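Homoserine O-acetyltransferase (Bacillus anthracis str. 'Ames Ancestor', PDB 3I1I) probably catalyses the transfer of an acetyl group from acetyl-CoA to the side-chain hydroxyl of L-homoserine, a step on the way to methionine. Local coordinates at residues H290-G295 and E300-N305; Q162-A165 and H170-E173; F127-V132 and P154-M159. One frame throughout, in Å; residues are numbered along the deposited sequence.

Contact 1 (H290-G295 and E300-N305)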
loop_
_atom_site.group_PDB
_atom_site.type_symbol
_atom_site.label_atom_id
_atom_site.label_comp_id
_atom_site.label_asym_id
_atom_site.label_seq_id
_atom_site.Cartn_x
_atom_site.Cartn_y
_atom_site.Cartn_z
ATOM N N HIS A 290 2.399 18.215 -5.705
ATOM C CA HIS A 290 2.623 18.840 -6.994
ATOM C C HIS A 290 1.356 19.398 -7.662
ATOM O O HIS A 290 0.435 18.666 -8.009
ATOM C CB HIS A 290 3.331 17.906 -7.975
ATOM C CG HIS A 290 3.415 18.459 -9.363
ATOM N ND1 HIS A 290 4.175 19.566 -9.669
ATOM C CD2 HIS A 290 2.789 18.097 -10.512
ATOM C CE1 HIS A 290 4.021 19.863 -10.951
ATOM N NE2 HIS A 290 3.192 18.980 -11.490
ATOM N N ASP A 291 1.390 20.700 -7.931
ATOM C CA ASP A 291 0.238 21.483 -8.371
ATOM C C ASP A 291 0.711 22.833 -8.867
ATOM O O ASP A 291 0.977 23.738 -8.051
ATOM C CB ASP A 291 -0.669 21.737 -7.177
ATOM C CG ASP A 291 -1.962 22.439 -7.557
ATOM O OD1 ASP A 291 -2.173 22.654 -8.774
ATOM O OD2 ASP A 291 -2.781 22.744 -6.629
ATOM N N ILE A 292 0.870 22.969 -10.183
ATOM C CA ILE A 292 1.317 24.230 -10.741
ATOM C C ILE A 292 0.291 25.352 -10.442
ATOM O O ILE A 292 0.672 26.523 -10.323
ATOM C CB ILE A 292 1.693 24.151 -12.265
ATOM C CG1 ILE A 292 0.462 23.938 -13.135
ATOM C CG2 ILE A 292 2.787 23.101 -12.517
ATOM C CD1 ILE A 292 0.711 24.171 -14.616
ATOM N N ALA A 293 -0.991 25.006 -10.251
ATOM C CA ALA A 293 -2.004 26.008 -9.827
ATOM C C ALA A 293 -1.835 26.480 -8.394
ATOM O O ALA A 293 -2.432 27.465 -8.004
ATOM C CB ALA A 293 -3.447 25.476 -10.029
ATOM N N HIS A 294 -1.058 25.782 -7.584
ATOM C CA HIS A 294 -0.868 26.227 -6.196
ATOM C C HIS A 294 -0.230 27.611 -6.178
ATOM O O HIS A 294 0.796 27.850 -6.796
ATOM C CB HIS A 294 0.028 25.287 -5.409
ATOM C CG HIS A 294 0.183 25.696 -3.991
ATOM N ND1 HIS A 294 -0.897 25.807 -3.137
ATOM C CD2 HIS A 294 1.271 26.078 -3.280
ATOM C CE1 HIS A 294 -0.471 26.207 -1.950
ATOM N NE2 HIS A 294 0.839 26.384 -2.011
ATOM N N GLY A 295 -0.813 28.535 -5.461
ATOM C CA GLY A 295 -0.350 29.919 -5.584
ATOM C C GLY A 295 -1.411 30.772 -6.266
ATOM O O GLY A 295 -1.698 31.857 -5.815
ATOM N N GLU A 300 -5.894 27.588 -15.016
ATOM C CA GLU A 300 -5.944 28.531 -16.122
ATOM C C GLU A 300 -5.010 29.747 -15.841
ATOM O O GLU A 300 -4.231 30.206 -16.693
ATOM C CB GLU A 300 -7.404 28.987 -16.317
ATOM C CG GLU A 300 -8.481 27.832 -16.549
ATOM C CD GLU A 300 -8.627 26.736 -15.436
ATOM O OE1 GLU A 300 -8.761 25.518 -15.752
ATOM O OE2 GLU A 300 -8.629 27.060 -14.252
ATOM N N GLU A 301 -5.093 30.269 -14.635
ATOM C CA GLU A 301 -4.242 31.394 -14.305
ATOM C C GLU A 301 -2.776 30.995 -14.286
ATOM O O GLU A 301 -1.960 31.708 -14.815
ATOM C CB GLU A 301 -4.618 32.073 -12.984
ATOM C CG GLU A 301 -3.926 33.455 -12.867
ATOM C CD GLU A 301 -3.709 33.964 -11.452
ATOM O OE1 GLU A 301 -4.405 33.490 -10.513
ATOM O OE2 GLU A 301 -2.838 34.872 -11.316
ATOM N N ALA A 302 -2.439 29.860 -13.688
ATOM C CA ALA A 302 -1.048 29.427 -13.624
ATOM C C ALA A 302 -0.493 29.367 -15.055
ATOM O O ALA A 302 0.582 29.876 -15.334
ATOM C CB ALA A 302 -0.916 28.063 -12.903
ATOM N N LEU A 303 -1.268 28.805 -15.969
ATOM C CA LEU A 303 -0.806 28.586 -17.320
ATOM C C LEU A 303 -0.742 29.856 -18.150
ATOM O O LEU A 303 0.034 29.930 -19.092
ATOM C CB LEU A 303 -1.690 27.550 -17.997
ATOM C CG LEU A 303 -1.579 26.122 -17.460
ATOM C CD1 LEU A 303 -2.755 25.260 -17.952
ATOM C CD2 LEU A 303 -0.205 25.530 -17.889
ATOM N N SER A 304 -1.554 30.860 -17.808
ATOM C CA SER A 304 -1.490 32.173 -18.463
ATOM C C SER A 304 -0.064 32.754 -18.492
ATOM O O SER A 304 0.295 33.512 -19.375
ATOM C CB SER A 304 -2.458 33.158 -17.764
ATOM O OG SER A 304 -1.967 33.543 -16.473
ATOM N N ASN A 305 0.738 32.411 -17.498
ATOM C CA ASN A 305 2.090 32.958 -17.387
ATOM C C ASN A 305 3.106 32.278 -18.335
ATOM O O ASN A 305 4.139 32.855 -18.649
ATOM C CB ASN A 305 2.582 32.806 -15.948
ATOM C CG ASN A 305 1.784 33.633 -14.952
ATOM O OD1 ASN A 305 2.017 34.825 -14.832
ATOM N ND2 ASN A 305 0.869 32.996 -14.205
#

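Contact 2 (Q162-A165 and H170-E173)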
loop_
_atom_site.group_PDB
_atom_site.type_symbol
_atom_site.label_atom_id
_atom_site.label_comp_id
_atom_site.label_asym_id
_atom_site.label_seq_id
_atom_site.Cartn_x
_atom_site.Cartn_y
_atom_site.Cartn_z
ATOM N N GLN A 162 7.849 21.996 -15.447
ATOM C CA GLN A 162 6.637 22.769 -15.584
ATOM C C GLN A 162 6.699 23.975 -14.658
ATOM O O GLN A 162 6.220 25.033 -15.007
ATOM C CB GLN A 162 5.397 21.929 -15.298
ATOM C CG GLN A 162 4.995 21.027 -16.433
ATOM C CD GLN A 162 3.946 20.007 -15.990
ATOM O OE1 GLN A 162 2.768 20.188 -16.246
ATOM N NE2 GLN A 162 4.383 18.949 -15.300
ATOM N N GLN A 163 7.292 23.804 -13.489
ATOM C CA GLN A 163 7.441 24.913 -12.545
ATOM C C GLN A 163 8.354 26.014 -13.127
ATOM O O GLN A 163 8.056 27.199 -13.022
ATOM C CB GLN A 163 7.940 24.393 -11.201
ATOM C CG GLN A 163 6.910 23.563 -10.428
ATOM C CD GLN A 163 5.780 24.421 -9.861
ATOM O OE1 GLN A 163 5.557 25.553 -10.303
ATOM N NE2 GLN A 163 5.064 23.885 -8.869
ATOM N N TRP A 164 9.394 25.621 -13.839
ATOM C CA TRP A 164 10.190 26.575 -14.623
ATOM C C TRP A 164 9.370 27.382 -15.639
ATOM O O TRP A 164 9.473 28.611 -15.714
ATOM C CB TRP A 164 11.276 25.840 -15.418
ATOM C CG TRP A 164 12.546 25.715 -14.721
ATOM C CD1 TRP A 164 12.927 24.698 -13.942
ATOM C CD2 TRP A 164 13.644 26.639 -14.759
ATOM N NE1 TRP A 164 14.191 24.909 -13.489
ATOM C CE2 TRP A 164 14.649 26.108 -13.964
ATOM C CE3 TRP A 164 13.854 27.865 -15.375
ATOM C CZ2 TRP A 164 15.866 26.742 -13.778
ATOM C CZ3 TRP A 164 15.075 28.496 -15.193
ATOM C CH2 TRP A 164 16.048 27.950 -14.391
ATOM N N ALA A 165 8.581 26.671 -16.438
ATOM C CA ALA A 165 7.774 27.314 -17.466
ATOM C C ALA A 165 6.756 28.312 -16.859
ATOM O O ALA A 165 6.539 29.412 -17.388
ATOM C CB ALA A 165 7.071 26.270 -18.320
ATOM N N HIS A 170 10.336 34.516 -18.546
ATOM C CA HIS A 170 11.218 35.232 -19.461
ATOM C C HIS A 170 12.471 34.410 -19.790
ATOM O O HIS A 170 13.267 34.835 -20.610
ATOM C CB HIS A 170 11.630 36.612 -18.916
ATOM C CG HIS A 170 10.486 37.424 -18.394
ATOM N ND1 HIS A 170 9.237 37.429 -18.992
ATOM C CD2 HIS A 170 10.396 38.250 -17.318
ATOM C CE1 HIS A 170 8.421 38.195 -18.290
ATOM N NE2 HIS A 170 9.103 38.722 -17.281
HETATM N N MSE A 171 12.645 33.251 -19.156
HETATM C CA MSE A 171 13.867 32.490 -19.278
HETATM C C MSE A 171 13.723 31.211 -20.047
HETATM O O MSE A 171 14.729 30.632 -20.380
HETATM C CB MSE A 171 14.410 32.119 -17.899
HETATM C CG MSE A 171 14.976 33.284 -17.099
HETATM SE SE MSE A 171 15.679 32.722 -15.396
HETATM C CE MSE A 171 17.332 31.877 -16.056
ATOM N N VAL A 172 12.513 30.748 -20.334
ATOM C CA VAL A 172 12.326 29.427 -20.919
ATOM C C VAL A 172 11.772 29.503 -22.342
ATOM O O VAL A 172 10.645 29.908 -22.571
ATOM C CB VAL A 172 11.382 28.578 -20.037
ATOM C CG1 VAL A 172 11.155 27.186 -20.647
ATOM C CG2 VAL A 172 11.907 28.474 -18.590
ATOM N N GLU A 173 12.547 29.070 -23.313
ATOM C CA GLU A 173 12.087 29.099 -24.695
ATOM C C GLU A 173 11.146 27.958 -25.026
ATOM O O GLU A 173 10.193 28.128 -25.816
ATOM C CB GLU A 173 13.268 29.074 -25.647
ATOM C CG GLU A 173 14.130 30.309 -25.475
ATOM C CD GLU A 173 15.275 30.398 -26.455
ATOM O OE1 GLU A 173 15.337 29.634 -27.446
ATOM O OE2 GLU A 173 16.124 31.269 -26.229
#

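Contact 3 (F127-V132 and P154-M159)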
loop_
_atom_site.group_PDB
_atom_site.type_symbol
_atom_site.label_atom_id
_atom_site.label_comp_id
_atom_site.label_asym_id
_atom_site.label_seq_id
_atom_site.Cartn_x
_atom_site.Cartn_y
_atom_site.Cartn_z
ATOM N N PHE A 127 9.540 20.303 1.083
ATOM C CA PHE A 127 9.882 20.909 -0.181
ATOM C C PHE A 127 8.909 20.530 -1.289
ATOM O O PHE A 127 8.290 19.467 -1.246
ATOM C CB PHE A 127 11.322 20.534 -0.590
ATOM C CG PHE A 127 11.446 19.213 -1.327
ATOM C CD1 PHE A 127 11.520 19.190 -2.701
ATOM C CD2 PHE A 127 11.513 18.009 -0.631
ATOM C CE1 PHE A 127 11.657 18.005 -3.388
ATOM C CE2 PHE A 127 11.636 16.801 -1.295
ATOM C CZ PHE A 127 11.704 16.790 -2.683
ATOM N N THR A 128 8.840 21.407 -2.295
ATOM C CA THR A 128 8.105 21.179 -3.510
ATOM C C THR A 128 9.054 21.218 -4.700
ATOM O O THR A 128 10.228 21.573 -4.580
ATOM C CB THR A 128 7.083 22.283 -3.731
ATOM O OG1 THR A 128 7.760 23.521 -4.041
ATOM C CG2 THR A 128 6.219 22.430 -2.494
ATOM N N PHE A 129 8.542 20.868 -5.862
ATOM C CA PHE A 129 9.345 20.917 -7.065
ATOM C C PHE A 129 9.556 22.318 -7.536
ATOM O O PHE A 129 10.419 22.565 -8.355
ATOM C CB PHE A 129 8.778 19.991 -8.153
ATOM C CG PHE A 129 8.904 18.522 -7.777
ATOM C CD1 PHE A 129 10.167 17.961 -7.538
ATOM C CD2 PHE A 129 7.785 17.730 -7.592
ATOM C CE1 PHE A 129 10.306 16.639 -7.134
ATOM C CE2 PHE A 129 7.925 16.403 -7.187
ATOM C CZ PHE A 129 9.195 15.863 -6.946
ATOM N N LEU A 130 8.807 23.266 -6.981
ATOM C CA LEU A 130 9.118 24.669 -7.209
ATOM C C LEU A 130 10.407 25.058 -6.455
ATOM O O LEU A 130 11.251 25.795 -7.009
ATOM C CB LEU A 130 7.956 25.554 -6.858
ATOM C CG LEU A 130 8.185 27.062 -6.942
ATOM C CD1 LEU A 130 8.826 27.466 -8.262
ATOM C CD2 LEU A 130 6.812 27.776 -6.690
ATOM N N ASP A 131 10.596 24.527 -5.244
ATOM C CA ASP A 131 11.865 24.752 -4.518
ATOM C C ASP A 131 13.059 24.291 -5.331
ATOM O O ASP A 131 14.055 25.007 -5.411
ATOM C CB ASP A 131 11.875 24.064 -3.177
ATOM C CG ASP A 131 10.956 24.740 -2.177
ATOM O OD1 ASP A 131 11.117 25.959 -2.005
ATOM O OD2 ASP A 131 10.075 24.073 -1.576
ATOM N N VAL A 132 12.926 23.141 -6.005
ATOM C CA VAL A 132 13.998 22.631 -6.829
ATOM C C VAL A 132 14.286 23.566 -8.044
ATOM O O VAL A 132 15.450 23.848 -8.363
ATOM C CB VAL A 132 13.760 21.159 -7.256
ATOM C CG1 VAL A 132 14.779 20.727 -8.311
ATOM C CG2 VAL A 132 13.774 20.204 -5.996
ATOM N N PRO A 154 11.298 13.746 -17.399
ATOM C CA PRO A 154 10.196 12.796 -17.290
ATOM C C PRO A 154 9.673 12.798 -15.888
ATOM O O PRO A 154 10.457 12.906 -14.963
ATOM C CB PRO A 154 10.861 11.459 -17.608
ATOM C CG PRO A 154 12.258 11.601 -16.968
ATOM C CD PRO A 154 12.608 13.098 -17.199
ATOM N N SER A 155 8.353 12.728 -15.749
ATOM C CA SER A 155 7.677 12.467 -14.453
ATOM C C SER A 155 7.997 13.544 -13.423
ATOM O O SER A 155 7.750 14.701 -13.719
ATOM C CB SER A 155 7.983 11.067 -13.959
ATOM O OG SER A 155 7.155 10.714 -12.859
ATOM N N ALA A 156 8.541 13.235 -12.242
ATOM C CA ALA A 156 8.914 14.346 -11.321
ATOM C C ALA A 156 9.823 15.353 -12.012
ATOM O O ALA A 156 9.746 16.541 -11.737
ATOM C CB ALA A 156 9.577 13.845 -10.024
ATOM N N GLY A 157 10.659 14.879 -12.927
ATOM C CA GLY A 157 11.503 15.762 -13.714
ATOM C C GLY A 157 10.681 16.729 -14.567
ATOM O O GLY A 157 11.038 17.922 -14.713
ATOM N N GLY A 158 9.586 16.229 -15.129
ATOM C CA GLY A 158 8.643 17.081 -15.835
ATOM C C GLY A 158 7.868 18.058 -14.946
ATOM O O GLY A 158 7.402 19.084 -15.413
HETATM N N MSE A 159 7.708 17.720 -13.678
HETATM C CA MSE A 159 7.056 18.598 -12.714
HETATM C C MSE A 159 7.920 19.827 -12.465
HETATM O O MSE A 159 7.416 20.941 -12.448
HETATM C CB MSE A 159 6.803 17.869 -11.393
HETATM C CG MSE A 159 5.788 16.728 -11.545
HETATM SE SE MSE A 159 5.552 15.607 -9.967
HETATM C CE MSE A 159 4.307 14.407 -10.801
#

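Contact 1 (H290-G295 and E300-N305)
Ala-293 and Ala-302 are the nearest pair of CA atoms, 5.2 Å apart, where a type I beta turn from Asp-291 to His-294 meets the short helix 299-304. The turn is closed by the backbone bond from His-294 N to Asp-291 O at 2.9 Å, and Asp-291 OD1 adds a weak bond from Ala-293 N, 3.0 Å long and bent to 125° at the hydrogen. Against this turn the helix presents the methyl of Ala-302. Its CB sits 3.4 Å from the carbonyl oxygen of Ile-292 and 3.9 Å from Ala-293 CA; the methyl rests directly on the turn's peptide backbone. Beside it, Ile-292 reaches out with CG1 set between its own backbone N and carbonyl carbon (chi1 69°) and CD1 extended beyond it. That methyl meets Leu-303 CD2 at 3.7 Å, the two side chains crossing at about a right angle. Within the alpha/beta hydrolase fold the contact lies in the connection between helix 277-289 and helix 299-304: the chain leaves the first, makes the turn and continues into the second on its way to strand 309-313. No hydrogen bond joins the two segments; the join is van der Waals packing, one methyl of it against a carbonyl oxygen. Leu-303 also packs on Met-329 and Leu-332 of helix 324-335, while Ile-292 rests on Gln-162 and Val-166 of helix 156-167. On the turn, Asp-291 OD2 is hydrogen-bonded to Ser-245 OG of the second subunit, and the His-294 ring stacks on Tyr-251 of that same subunit.

Contact 2 (Q162-A165 and H170-E173)
Trp-164, near the end of helix 156-167, and Val-172, in the loop that follows, bury the most surface here, with Met-171, modelled as selenomethionine, adding a smaller share. Val-172 points its CG2 methyl at the helix, where it lies 3.8 Å from Trp-164 CE3 and equally 3.8 Å from the carbonyl oxygen of Trp-164. The methyl thus fills the corner between the benzo part of the indole and the backbone from which that ring springs. With CG1 anti to the backbone N (chi1 179°), CG2 is the branch left to make this approach. Met-171 comes to the same ring from its rim: the terminal CE is 4.2 Å from Trp-164 CZ3 and close to the ring plane. Its chain runs straight through chi2 and then bends at chi3 (75°), which brings the end methyl round to the indole. The nearest CA atoms are those of Ala-165 and Val-172, 6.1 Å apart. Here the chain is completing the beta-alpha-beta crossover from strand 150-154 through helix 156-167 to the neighbouring parallel strand 174-178. Val-151 of the first strand touches both Trp-164 and Val-172. The indole NE1 is hydrogen-bonded to Gln-136 OE1 on helix 129-142. No hydrogen bond spans the two segments; the loop meets the helix by dispersion and burial of apolar surface, its backbone bonds from Met-171 and Glu-173 going to Leu-148, while the ring's one polar atom is satisfied elsewhere.

Contact 3 (F127-V132 and P154-M159)
The Phe-129 ring meets Ala-156 and Met-159 of helix 156-167, the latter modelled as selenomethionine. The far end of the ring touches the alanine methyl, Phe-129 CZ to Ala-156 CB 3.7 Å, while the Ala-156 carbonyl oxygen lies over one face. The selenium comes obliquely to the CD2-CE2 bond, Met-159 SE to Phe-129 CE2 3.7 Å. This is a Met-aromatic contact: SE stands 4.6 Å from the centroid of the Phe-129 ring and 53° off its normal. The methionine starts toward the phenylalanine, and its CB also touches the ring, at 3.9 Å from Phe-129 CD2. Extended beyond CG, its chain then carries the end methyl away. One step out, the first turn of helix 129-142 is fixed by a capping box. Thr-128, the N-cap, accepts at OG1 from Asp-131 N at 3.2 Å and, weakly, from Leu-130 N; in return Thr-128 N gives a nearly straight bond of 3.0 Å to Asp-131 OD2, on the anti side of the carboxylate. Across from it, Ser-155 stands before helix 156-167 with phi 61° and psi -123°, the strained turn expected of a nucleophile elbow. Its OG is hydrogen-bonded to His-351 NE2, consistent with the serine and histidine of a catalytic triad as in other alpha/beta hydrolase-fold enzymes. Phe-129 packs on the start of the helix that Ser-155 precedes. Helix 277-289 also touches the phenylalanine, through Ala-286 and Val-287, and Ile-160 continues the join between the two helices. Ahead of the elbow, strand 150-154 lies within the main sheet, flanked by strands 44-48 and 174-178.

How the contacts relate
Helix 156-167 ties the three together: contact 3 packs on its start, contact 2 on its later part, and contact 1 touches it too, His-290 lying against Met-159. All three are buried, but contact 3 is the most central, its centre about 6 Å from the centre of the chain, against about 17 Å for contact 2 and about 19 Å for contact 1. None has a hydrogen bond between its segments. Contact 1 sets aliphatic groups against each other and a carbonyl oxygen, and reaches the second subunit most, contact 3 only through Thr-128. Contact 2 sets aliphatic ends against an indole; contact 3 sets a selenium beside a phenyl ring, close to the probable nucleophile. The segments of contacts 2 and 3 also touch, Gln-163 packing on Leu-130.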